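Local coordinates for glycosyl hydrolase, BNR repeat (Ralstonia eutropha, PDB 3B7F), which adopts a seven-bladed beta-propeller fold with BNR repeats and is probably a glycosyl hydrolase, though its substrate is not established, at residues G21-L26 against R43-R48; G231-C236 against D302-V307; V293-M298 against E323-Q328. All coordinates share one frame; numbering follows the deposited sequence. Where two conformers were deposited one is given.

Interaction 1: residues G21-L26 against R43-R48. With EDO (1,2-ethanediol), chain I; EDO (1,2-ethanediol), chain P.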
loop_
_atom_site.group_PDB
_atom_site.type_symbol
_atom_site.label_atom_id
_atom_site.label_comp_id
_atom_site.label_asym_id
_atom_site.label_seq_id
_atom_site.Cartn_x
_atom_site.Cartn_y
_atom_site.Cartn_z
ATOM N N GLY A 21 20.792 11.454 3.758
ATOM C CA GLY A 21 20.205 12.578 4.462
ATOM C C GLY A 21 18.880 12.295 5.191
ATOM O O GLY A 21 18.548 11.136 5.464
ATOM N N PRO A 22 18.130 13.365 5.531
ATOM C CA PRO A 22 16.902 13.228 6.281
ATOM C C PRO A 22 15.836 12.425 5.572
ATOM O O PRO A 22 15.722 12.496 4.354
ATOM C CB PRO A 22 16.405 14.679 6.397
ATOM C CG PRO A 22 17.613 15.493 6.353
ATOM C CD PRO A 22 18.401 14.794 5.249
ATOM N N VAL A 23 15.092 11.654 6.353
ATOM C CA VAL A 23 13.937 10.900 5.890
ATOM C C VAL A 23 12.679 11.572 6.453
ATOM O O VAL A 23 12.687 12.153 7.554
ATOM C CB VAL A 23 14.027 9.412 6.324
ATOM C CG1 VAL A 23 12.739 8.649 6.037
ATOM C CG2 VAL A 23 15.184 8.730 5.627
HETATM N N MSE A 24 11.597 11.487 5.693
HETATM C CA MSE A 24 10.322 11.984 6.096
HETATM C C MSE A 24 9.352 10.833 6.017
HETATM O O MSE A 24 9.461 10.019 5.122
HETATM C CB MSE A 24 9.884 13.115 5.181
HETATM C CG MSE A 24 8.516 13.711 5.557
HETATM SE SE MSE A 24 8.179 15.451 4.741
HETATM C CE MSE A 24 9.473 16.444 5.847
ATOM N N LEU A 25 8.425 10.760 6.970
ATOM C CA LEU A 25 7.354 9.756 6.968
ATOM C C LEU A 25 6.069 10.556 6.943
ATOM O O LEU A 25 5.948 11.493 7.681
ATOM C CB LEU A 25 7.394 8.838 8.192
ATOM C CG LEU A 25 8.674 8.044 8.454
ATOM C CD1 LEU A 25 8.503 7.310 9.769
ATOM C CD2 LEU A 25 9.031 7.069 7.294
ATOM N N LEU A 26 5.154 10.184 6.061
ATOM C CA LEU A 26 3.876 10.847 5.830
ATOM C C LEU A 26 2.857 9.908 6.426
ATOM O O LEU A 26 2.664 8.818 5.879
ATOM C CB LEU A 26 3.642 11.009 4.324
ATOM C CG LEU A 26 4.817 11.465 3.452
ATOM C CD1 LEU A 26 4.341 11.563 1.953
ATOM C CD2 LEU A 26 5.405 12.769 3.953
ATOM N N ARG A 43 18.436 9.023 13.579
ATOM C CA ARG A 43 18.386 8.635 15.001
ATOM C C ARG A 43 17.384 9.464 15.825
ATOM O O ARG A 43 16.697 8.888 16.655
ATOM C CB ARG A 43 19.776 8.550 15.644
ATOM C CG ARG A 43 20.298 9.705 16.451
ATOM C CD ARG A 43 21.241 9.134 17.512
ATOM N NE ARG A 43 20.506 8.415 18.568
ATOM C CZ ARG A 43 20.166 8.893 19.774
ATOM N NH1 ARG A 43 20.496 10.128 20.184
ATOM N NH2 ARG A 43 19.495 8.106 20.615
ATOM N N THR A 44 17.296 10.771 15.592
ATOM C CA THR A 44 16.298 11.613 16.259
ATOM C C THR A 44 15.254 12.040 15.213
ATOM O O THR A 44 15.602 12.266 14.051
ATOM C CB THR A 44 16.928 12.842 16.960
ATOM O OG1 THR A 44 17.543 13.672 15.975
ATOM C CG2 THR A 44 17.963 12.400 17.995
ATOM N N TRP A 45 13.987 12.129 15.640
ATOM C CA TRP A 45 12.854 12.491 14.792
ATOM C C TRP A 45 12.010 13.638 15.366
ATOM O O TRP A 45 11.849 13.758 16.564
ATOM C CB TRP A 45 11.947 11.279 14.562
ATOM C CG TRP A 45 12.609 10.170 13.784
ATOM C CD1 TRP A 45 13.477 9.260 14.270
ATOM C CD2 TRP A 45 12.432 9.850 12.394
ATOM N NE1 TRP A 45 13.860 8.398 13.288
ATOM C CE2 TRP A 45 13.242 8.735 12.121
ATOM C CE3 TRP A 45 11.676 10.399 11.359
ATOM C CZ2 TRP A 45 13.329 8.160 10.858
ATOM C CZ3 TRP A 45 11.765 9.827 10.092
ATOM C CH2 TRP A 45 12.575 8.712 9.854
ATOM N N GLU A 46 11.448 14.440 14.473
ATOM C CA GLU A 46 10.643 15.594 14.806
ATOM C C GLU A 46 9.252 15.364 14.256
ATOM O O GLU A 46 9.108 15.047 13.099
ATOM C CB GLU A 46 11.292 16.816 14.161
ATOM C CG GLU A 46 10.645 18.161 14.395
ATOM C CD GLU A 46 11.479 19.309 13.784
ATOM O OE1 GLU A 46 12.668 19.475 14.180
ATOM O OE2 GLU A 46 10.935 20.042 12.919
ATOM N N LEU A 47 8.235 15.520 15.103
ATOM C CA LEU A 47 6.844 15.358 14.722
ATOM C C LEU A 47 6.184 16.707 14.397
ATOM O O LEU A 47 6.219 17.611 15.216
ATOM C CB LEU A 47 6.073 14.696 15.872
ATOM C CG LEU A 47 4.629 14.239 15.626
ATOM C CD1 LEU A 47 4.604 13.130 14.536
ATOM C CD2 LEU A 47 4.020 13.767 16.904
ATOM N N ARG A 48 5.595 16.820 13.207
ATOM C CA ARG A 48 4.790 17.969 12.810
ATOM C C ARG A 48 3.360 17.492 12.556
ATOM O O ARG A 48 3.143 16.398 12.038
ATOM C CB ARG A 48 5.366 18.664 11.557
ATOM C CG ARG A 48 4.316 19.479 10.692
ATOM C CD ARG A 48 4.941 20.368 9.585
ATOM N NE ARG A 48 4.157 20.322 8.328
ATOM C CZ ARG A 48 4.446 19.600 7.213
ATOM N NH1 ARG A 48 5.534 18.795 7.098
ATOM N NH2 ARG A 48 3.622 19.695 6.158
HETATM C C1 EDO I . 8.496 18.061 9.895
HETATM O O1 EDO I . 8.460 18.303 11.308
HETATM C C2 EDO I . 9.463 19.026 9.202
HETATM O O2 EDO I . 10.687 19.180 9.945
HETATM C C1 EDO P . 15.658 17.028 12.783
HETATM O O1 EDO P . 14.422 16.360 12.505
HETATM C C2 EDO P . 16.108 16.732 14.212
HETATM O O2 EDO P . 15.715 15.408 14.610
#
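W45 has its CG beside the backbone N and anti to the carbonyl carbon (chi1 -65°), and this turns the six-membered part of the indole in toward V23 and L25, although its CB leaves the backbone to one side. On V23 the first torsion (chi1 171°) sets CG1 anti to the backbone N, where CG1 packs against the outer ring carbon, V23 CG1 to W45 CH2 measuring 3.8 Å. Next along the ring, W45 CZ3 lies 3.6 Å from the carbonyl oxygen V23 O, which comes in obliquely. L25 crosses the indole at about a right angle: its branch point L25 CG rests 3.9 Å from W45 CZ3, with the methyl L25 CD1 at 4.1 Å from the same carbon. The two strands, 24-29 and 45-51, are not neighbours; strand 32-38 runs between them and hydrogen-bonds to both, so the tryptophan reaches past it. Together with 385-391 they form one blade of the propeller, and since that last strand comes from the C-terminus, the blade joins both chain ends in the Velcro closure of propeller proteins. I378 of the adjoining blade touches both W45 and L25, and Y357 touches V23 and L25, so the contact lies on the blade face that packs against that neighbour. The polar side chains flanking W45 belong to the surface. T44 OG1 is 2.9 Å from O2 of an ethanediol, probably from the crystallisation liquor, in a hydrogen bond that either hydroxyl could donate; T44 OG1 also has a weak bond to D39. E46 runs outward as an extended chain, and E46 OE2 accepts a bond of 3.1 Å from O2 of a second ethanediol. R48, bent at its third torsion, makes a cation-pi contact with F35.

Interaction 2: residues G231-C236 against D302-V307. With EDO (1,2-ethanediol), chain R.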
loop_
_atom_site.group_PDB
_atom_site.type_symbol
_atom_site.label_atom_id
_atom_site.label_comp_id
_atom_site.label_asym_id
_atom_site.label_seq_id
_atom_site.Cartn_x
_atom_site.Cartn_y
_atom_site.Cartn_z
ATOM N N GLY A 231 -11.836 -13.257 -7.742
ATOM C CA GLY A 231 -12.606 -13.243 -6.503
ATOM C C GLY A 231 -11.706 -13.171 -5.273
ATOM O O GLY A 231 -12.188 -12.993 -4.145
ATOM N N HIS A 232 -10.400 -13.257 -5.510
ATOM C CA HIS A 232 -9.334 -13.304 -4.482
ATOM C C HIS A 232 -9.225 -12.025 -3.658
ATOM O O HIS A 232 -9.737 -10.979 -4.057
ATOM C CB HIS A 232 -7.990 -13.569 -5.169
ATOM C CG HIS A 232 -7.967 -14.830 -5.986
ATOM N ND1 HIS A 232 -8.584 -14.930 -7.215
ATOM C CD2 HIS A 232 -7.433 -16.051 -5.735
ATOM C CE1 HIS A 232 -8.433 -16.151 -7.686
ATOM N NE2 HIS A 232 -7.741 -16.855 -6.805
ATOM N N ASP A 233 -8.547 -12.110 -2.510
ATOM C CA ASP A 233 -8.392 -10.957 -1.611
ATOM C C ASP A 233 -6.916 -10.602 -1.330
ATOM O O ASP A 233 -6.397 -10.851 -0.231
ATOM C CB ASP A 233 -9.181 -11.181 -0.301
ATOM C CG ASP A 233 -9.220 -9.942 0.598
ATOM O OD1 ASP A 233 -8.997 -8.814 0.107
ATOM O OD2 ASP A 233 -9.475 -10.098 1.821
ATOM N N PRO A 234 -6.223 -10.031 -2.349
ATOM C CA PRO A 234 -4.902 -9.501 -2.096
ATOM C C PRO A 234 -5.051 -8.304 -1.200
ATOM O O PRO A 234 -6.050 -7.579 -1.330
ATOM C CB PRO A 234 -4.427 -9.032 -3.469
ATOM C CG PRO A 234 -5.659 -8.751 -4.226
ATOM C CD PRO A 234 -6.588 -9.859 -3.764
ATOM N N HIS A 235 -4.098 -8.139 -0.281
ATOM C CA HIS A 235 -4.061 -6.995 0.623
ATOM C C HIS A 235 -3.090 -5.904 0.157
ATOM O O HIS A 235 -3.405 -4.733 0.200
ATOM C CB HIS A 235 -3.721 -7.416 2.057
ATOM C CG HIS A 235 -4.790 -8.236 2.716
ATOM N ND1 HIS A 235 -4.561 -8.980 3.851
ATOM C CD2 HIS A 235 -6.083 -8.459 2.375
ATOM C CE1 HIS A 235 -5.673 -9.605 4.198
ATOM N NE2 HIS A 235 -6.612 -9.300 3.324
ATOM N N CYS A 236 -1.900 -6.304 -0.259
ATOM C CA CYS A 236 -0.894 -5.371 -0.680
ATOM C C CYS A 236 -0.047 -6.058 -1.718
ATOM O O CYS A 236 0.399 -7.161 -1.469
ATOM C CB CYS A 236 -0.058 -4.972 0.528
ATOM S SG CYS A 236 1.051 -3.580 0.202
ATOM N N ASP A 302 -9.568 -17.182 11.698
ATOM C CA ASP A 302 -11.016 -17.020 11.791
ATOM C C ASP A 302 -11.592 -16.913 10.364
ATOM O O ASP A 302 -10.846 -16.933 9.368
ATOM C CB ASP A 302 -11.322 -15.751 12.627
ATOM C CG ASP A 302 -12.629 -15.827 13.414
ATOM O OD1 ASP A 302 -12.858 -16.872 14.056
ATOM O OD2 ASP A 302 -13.392 -14.815 13.439
ATOM N N VAL A 303 -12.920 -16.799 10.271
ATOM C CA VAL A 303 -13.616 -16.675 8.988
ATOM C C VAL A 303 -13.479 -15.271 8.361
ATOM O O VAL A 303 -13.452 -14.251 9.051
ATOM C CB VAL A 303 -15.124 -17.096 9.088
ATOM C CG1 VAL A 303 -15.226 -18.547 9.520
ATOM C CG2 VAL A 303 -15.939 -16.191 10.032
ATOM N N TRP A 304 -13.424 -15.257 7.034
ATOM C CA TRP A 304 -13.245 -14.054 6.231
ATOM C C TRP A 304 -14.316 -13.004 6.510
ATOM O O TRP A 304 -15.474 -13.371 6.668
ATOM C CB TRP A 304 -13.313 -14.440 4.743
ATOM C CG TRP A 304 -12.851 -13.392 3.817
ATOM C CD1 TRP A 304 -11.600 -13.253 3.331
ATOM C CD2 TRP A 304 -13.620 -12.330 3.268
ATOM N NE1 TRP A 304 -11.521 -12.159 2.515
ATOM C CE2 TRP A 304 -12.754 -11.571 2.454
ATOM C CE3 TRP A 304 -14.957 -11.924 3.401
ATOM C CZ2 TRP A 304 -13.181 -10.433 1.761
ATOM C CZ3 TRP A 304 -15.382 -10.791 2.721
ATOM C CH2 TRP A 304 -14.496 -10.059 1.905
ATOM N N PRO A 305 -13.954 -11.698 6.555
ATOM C CA PRO A 305 -12.656 -11.019 6.405
ATOM C C PRO A 305 -11.888 -10.744 7.717
ATOM O O PRO A 305 -10.974 -9.926 7.717
ATOM C CB PRO A 305 -13.069 -9.702 5.736
ATOM C CG PRO A 305 -14.368 -9.375 6.395
ATOM C CD PRO A 305 -15.038 -10.705 6.719
ATOM N N ARG A 306 -12.214 -11.461 8.790
ATOM C CA ARG A 306 -11.654 -11.204 10.106
ATOM C C ARG A 306 -10.187 -11.612 10.250
ATOM O O ARG A 306 -9.830 -12.777 10.052
ATOM C CB ARG A 306 -12.496 -11.892 11.220
ATOM C CG ARG A 306 -13.937 -11.322 11.368
ATOM C CD ARG A 306 -14.719 -11.959 12.536
ATOM N N VAL A 307 -9.351 -10.618 10.567
ATOM C CA VAL A 307 -7.922 -10.797 10.868
ATOM C C VAL A 307 -7.746 -10.208 12.274
ATOM O O VAL A 307 -8.241 -9.111 12.565
ATOM C CB VAL A 307 -7.027 -10.120 9.830
ATOM C CG1 VAL A 307 -5.557 -10.413 10.117
ATOM C CG2 VAL A 307 -7.412 -10.586 8.390
HETATM C C1 EDO R . -5.796 -19.873 -7.964
HETATM O O1 EDO R . -7.099 -19.522 -7.443
HETATM C C2 EDO R . -5.846 -20.407 -9.384
HETATM O O2 EDO R . -4.687 -21.217 -9.617
HETATM O O HOH W 1 -9.744 -8.761 4.704
#
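D233 and W304 meet through one bent hydrogen bond, W304 NE1 giving its proton to D233 OD2 at 3.0 Å. Both side chains hold CG anti to the backbone N (chi1 -172° in D233, -167° in W304), which carries each group toward the other segment. The carboxylate and indole planes stand 71° apart; the donor reaches OD2 from its anti side and out of the carboxylate plane, while OD2 is tilted from the indole plane. P305, after a cis peptide bond, folds back on its neighbour and sets P305 CB 3.6 Å above the W304 ring plane. In the propeller, D233 lies just before the innermost strand 234-239 of one blade, whereas W304 belongs to the loop between strands 293-297 and 315-318 of the next, on the face where related propeller enzymes usually carry their pocket. OD2 is shared: H235 NE2, also hydrogen-bonded to H252 ND1, makes a weak bond to D233 OD2 at 3.3 Å in the imidazole plane, and a water 3.2 Å from D233 OD2 can donate to it or, weakly, to P305 O, having more acceptors in reach than protons. S197 OG holds the other oxygen, OD1. F222 stacks on W304, and H252 meets the rings of W304 and H235.

Interaction 3: residues V293-M298 against E323-Q328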
loop_
_atom_site.group_PDB
_atom_site.type_symbol
_atom_site.label_atom_id
_atom_site.label_comp_id
_atom_site.label_asym_id
_atom_site.label_seq_id
_atom_site.Cartn_x
_atom_site.Cartn_y
_atom_site.Cartn_z
ATOM N N VAL A 293 12.279 -8.672 1.427
ATOM C CA VAL A 293 10.871 -8.305 1.594
ATOM C C VAL A 293 10.547 -8.417 3.065
ATOM O O VAL A 293 11.115 -9.275 3.750
ATOM C CB VAL A 293 9.956 -9.239 0.708
ATOM C CG1 VAL A 293 8.526 -9.225 1.150
ATOM C CG2 VAL A 293 10.071 -8.854 -0.781
ATOM N N TRP A 294 9.674 -7.521 3.545
ATOM C CA TRP A 294 9.195 -7.473 4.932
ATOM C C TRP A 294 7.682 -7.612 4.970
ATOM O O TRP A 294 7.019 -7.039 4.116
ATOM C CB TRP A 294 9.542 -6.128 5.602
ATOM C CG TRP A 294 10.979 -5.912 5.809
ATOM C CD1 TRP A 294 11.691 -6.304 6.876
ATOM C CD2 TRP A 294 11.898 -5.273 4.916
ATOM N NE1 TRP A 294 12.991 -5.941 6.736
ATOM C CE2 TRP A 294 13.160 -5.326 5.527
ATOM C CE3 TRP A 294 11.775 -4.660 3.658
ATOM C CZ2 TRP A 294 14.305 -4.772 4.945
ATOM C CZ3 TRP A 294 12.905 -4.093 3.079
ATOM C CH2 TRP A 294 14.158 -4.149 3.729
ATOM N N VAL A 295 7.165 -8.359 5.961
ATOM C CA VAL A 295 5.740 -8.511 6.230
ATOM C C VAL A 295 5.469 -8.270 7.746
ATOM O O VAL A 295 6.394 -8.177 8.524
ATOM C CB VAL A 295 5.159 -9.909 5.760
ATOM C CG1 VAL A 295 5.240 -10.021 4.220
ATOM C CG2 VAL A 295 5.849 -11.136 6.483
ATOM N N PHE A 296 4.201 -8.096 8.119
ATOM C CA PHE A 296 3.785 -7.945 9.511
ATOM C C PHE A 296 2.630 -8.948 9.781
ATOM O O PHE A 296 1.449 -8.608 9.614
ATOM C CB PHE A 296 3.343 -6.536 9.861
ATOM C CG PHE A 296 3.180 -6.342 11.359
ATOM C CD1 PHE A 296 1.979 -6.655 12.011
ATOM C CD2 PHE A 296 4.277 -5.908 12.138
ATOM C CE1 PHE A 296 1.870 -6.495 13.405
ATOM C CE2 PHE A 296 4.166 -5.753 13.506
ATOM C CZ PHE A 296 2.967 -6.037 14.147
ATOM N N PRO A 297 2.979 -10.178 10.200
ATOM C CA PRO A 297 1.974 -11.189 10.392
ATOM C C PRO A 297 0.934 -10.962 11.479
ATOM O O PRO A 297 1.239 -10.435 12.551
ATOM C CB PRO A 297 2.804 -12.444 10.720
ATOM C CG PRO A 297 4.159 -12.140 10.150
ATOM C CD PRO A 297 4.330 -10.727 10.432
HETATM N N MSE A 298 -0.285 -11.385 11.154
HETATM C CA MSE A 298 -1.450 -11.325 12.022
HETATM C C MSE A 298 -2.172 -12.665 11.924
HETATM O O MSE A 298 -1.864 -13.463 11.051
HETATM C CB MSE A 298 -2.326 -10.160 11.595
HETATM C CG MSE A 298 -1.642 -8.790 11.954
HETATM SE SE MSE A 298 -2.806 -7.321 11.646
HETATM C CE MSE A 298 -3.956 -7.629 13.154
ATOM N N GLU A 323 12.477 -18.059 0.502
ATOM C CA GLU A 323 12.932 -19.412 0.814
ATOM C C GLU A 323 13.023 -19.608 2.327
ATOM O O GLU A 323 12.781 -20.707 2.831
ATOM C CB GLU A 323 14.307 -19.709 0.194
ATOM C CG GLU A 323 14.621 -21.214 0.098
ATOM C CD GLU A 323 16.094 -21.567 -0.075
ATOM O OE1 GLU A 323 16.974 -20.681 -0.167
ATOM O OE2 GLU A 323 16.360 -22.777 -0.101
ATOM N N SER A 324 13.401 -18.549 3.050
ATOM C CA SER A 324 13.492 -18.564 4.511
ATOM C C SER A 324 13.036 -17.209 5.058
ATOM O O SER A 324 13.108 -16.187 4.377
ATOM C CB SER A 324 14.915 -18.898 4.994
ATOM O OG SER A 324 15.824 -17.856 4.685
ATOM N N TRP A 325 12.546 -17.225 6.288
ATOM C CA TRP A 325 12.047 -16.031 6.964
ATOM C C TRP A 325 12.664 -15.926 8.341
ATOM O O TRP A 325 12.849 -16.946 9.010
ATOM C CB TRP A 325 10.512 -16.078 7.098
ATOM C CG TRP A 325 9.770 -16.060 5.779
ATOM C CD1 TRP A 325 9.378 -17.139 5.028
ATOM C CD2 TRP A 325 9.337 -14.903 5.073
ATOM N NE1 TRP A 325 8.716 -16.717 3.910
ATOM C CE2 TRP A 325 8.682 -15.350 3.902
ATOM C CE3 TRP A 325 9.438 -13.522 5.314
ATOM C CZ2 TRP A 325 8.109 -14.466 2.980
ATOM C CZ3 TRP A 325 8.880 -12.643 4.389
ATOM C CH2 TRP A 325 8.235 -13.120 3.235
ATOM N N GLN A 326 12.976 -14.702 8.757
ATOM C CA GLN A 326 13.523 -14.447 10.097
ATOM C C GLN A 326 12.648 -13.448 10.835
ATOM O O GLN A 326 12.154 -12.482 10.239
ATOM C CB GLN A 326 14.967 -13.938 10.058
ATOM C CG GLN A 326 16.004 -15.013 9.598
ATOM C CD GLN A 326 15.911 -15.325 8.126
ATOM O OE1 GLN A 326 15.803 -14.406 7.280
ATOM N NE2 GLN A 326 15.912 -16.630 7.795
ATOM N N ARG A 327 12.483 -13.692 12.132
ATOM C CA ARG A 327 11.673 -12.857 12.998
ATOM C C ARG A 327 12.486 -11.648 13.385
ATOM O O ARG A 327 13.651 -11.793 13.753
ATOM C CB ARG A 327 11.303 -13.627 14.276
ATOM C CG ARG A 327 10.327 -12.900 15.218
ATOM C CD ARG A 327 10.078 -13.816 16.400
ATOM N NE ARG A 327 9.157 -13.237 17.361
ATOM C CZ ARG A 327 7.836 -13.166 17.207
ATOM N NH1 ARG A 327 7.210 -13.672 16.147
ATOM N NH2 ARG A 327 7.136 -12.607 18.151
ATOM N N GLN A 328 11.860 -10.480 13.315
ATOM C CA GLN A 328 12.461 -9.251 13.702
ATOM C C GLN A 328 11.569 -8.565 14.726
ATOM O O GLN A 328 10.571 -7.975 14.373
ATOM C CB GLN A 328 12.619 -8.359 12.500
ATOM C CG GLN A 328 13.571 -8.873 11.462
ATOM C CD GLN A 328 13.800 -7.854 10.343
ATOM O OE1 GLN A 328 12.858 -7.200 9.882
ATOM N NE2 GLN A 328 15.070 -7.689 9.931
#
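W325, W294 and Q328 carry this contact, with the two tryptophans facing different neighbours. W325 brings its six-membered ring obliquely to the start of strand 293-297, its CG held beside the backbone N (chi1 -64°). There W325 CZ3 meets the methyl V295 CG2 at 4.0 Å, the two side chains crossing at about a right angle, and V293 O at 4.1 Å. V293 CG1 follows more loosely, 4.4 Å from W325 CH2. The indole also touches I255 and M272, and its NE1 bonds to I268 O, tying it to the preceding blade. W294 leaves the strand away from segment 323-328, yet its ring swings back to meet Q328. The glutamine chain, extended beyond CG, brings its amide to the ring edge: Q328 OE1 lies 3.3 Å from W294 CD1, near the indole plane, with the amide and ring planes 25° apart. W294 NE1 and Q328 NE2 both bond to E371 O of the following blade, and Q328 NE2 has E373 OE2 as a second acceptor. W325 follows S324 at the end of an Asp-box turn, the hallmark of BNR repeats, in which D320 accepts a bond from S324 OG. The chemistry is therefore divided: apolar packing by W325 on one side of the blade, and on the other an indole-amide pair met at the ring edge, whose N-H groups converge on a single carbonyl, E371 O, which probably fixes the amide's rotation.

How the interactions relate
Interactions 1 and 3 are equivalent contacts in different blades: in each, a tryptophan at or just before the start of the outermost strand reaches past its neighbour to two aliphatic side chains and a carbonyl at or just before the start of the second strand from the inside. Both are buried and mainly apolar, though interaction 3 adds a polar edge. Interaction 2 instead joins two blades through a loop on the other face of the propeller, is partly buried and rests on a shared carboxylate. Interactions 2 and 3 touch, V307 CG1 packing 3.6 Å from M298 CB, whereas the centres of interactions 1 and 2 lie about 33 Å apart, on opposite sides of the chain's centre.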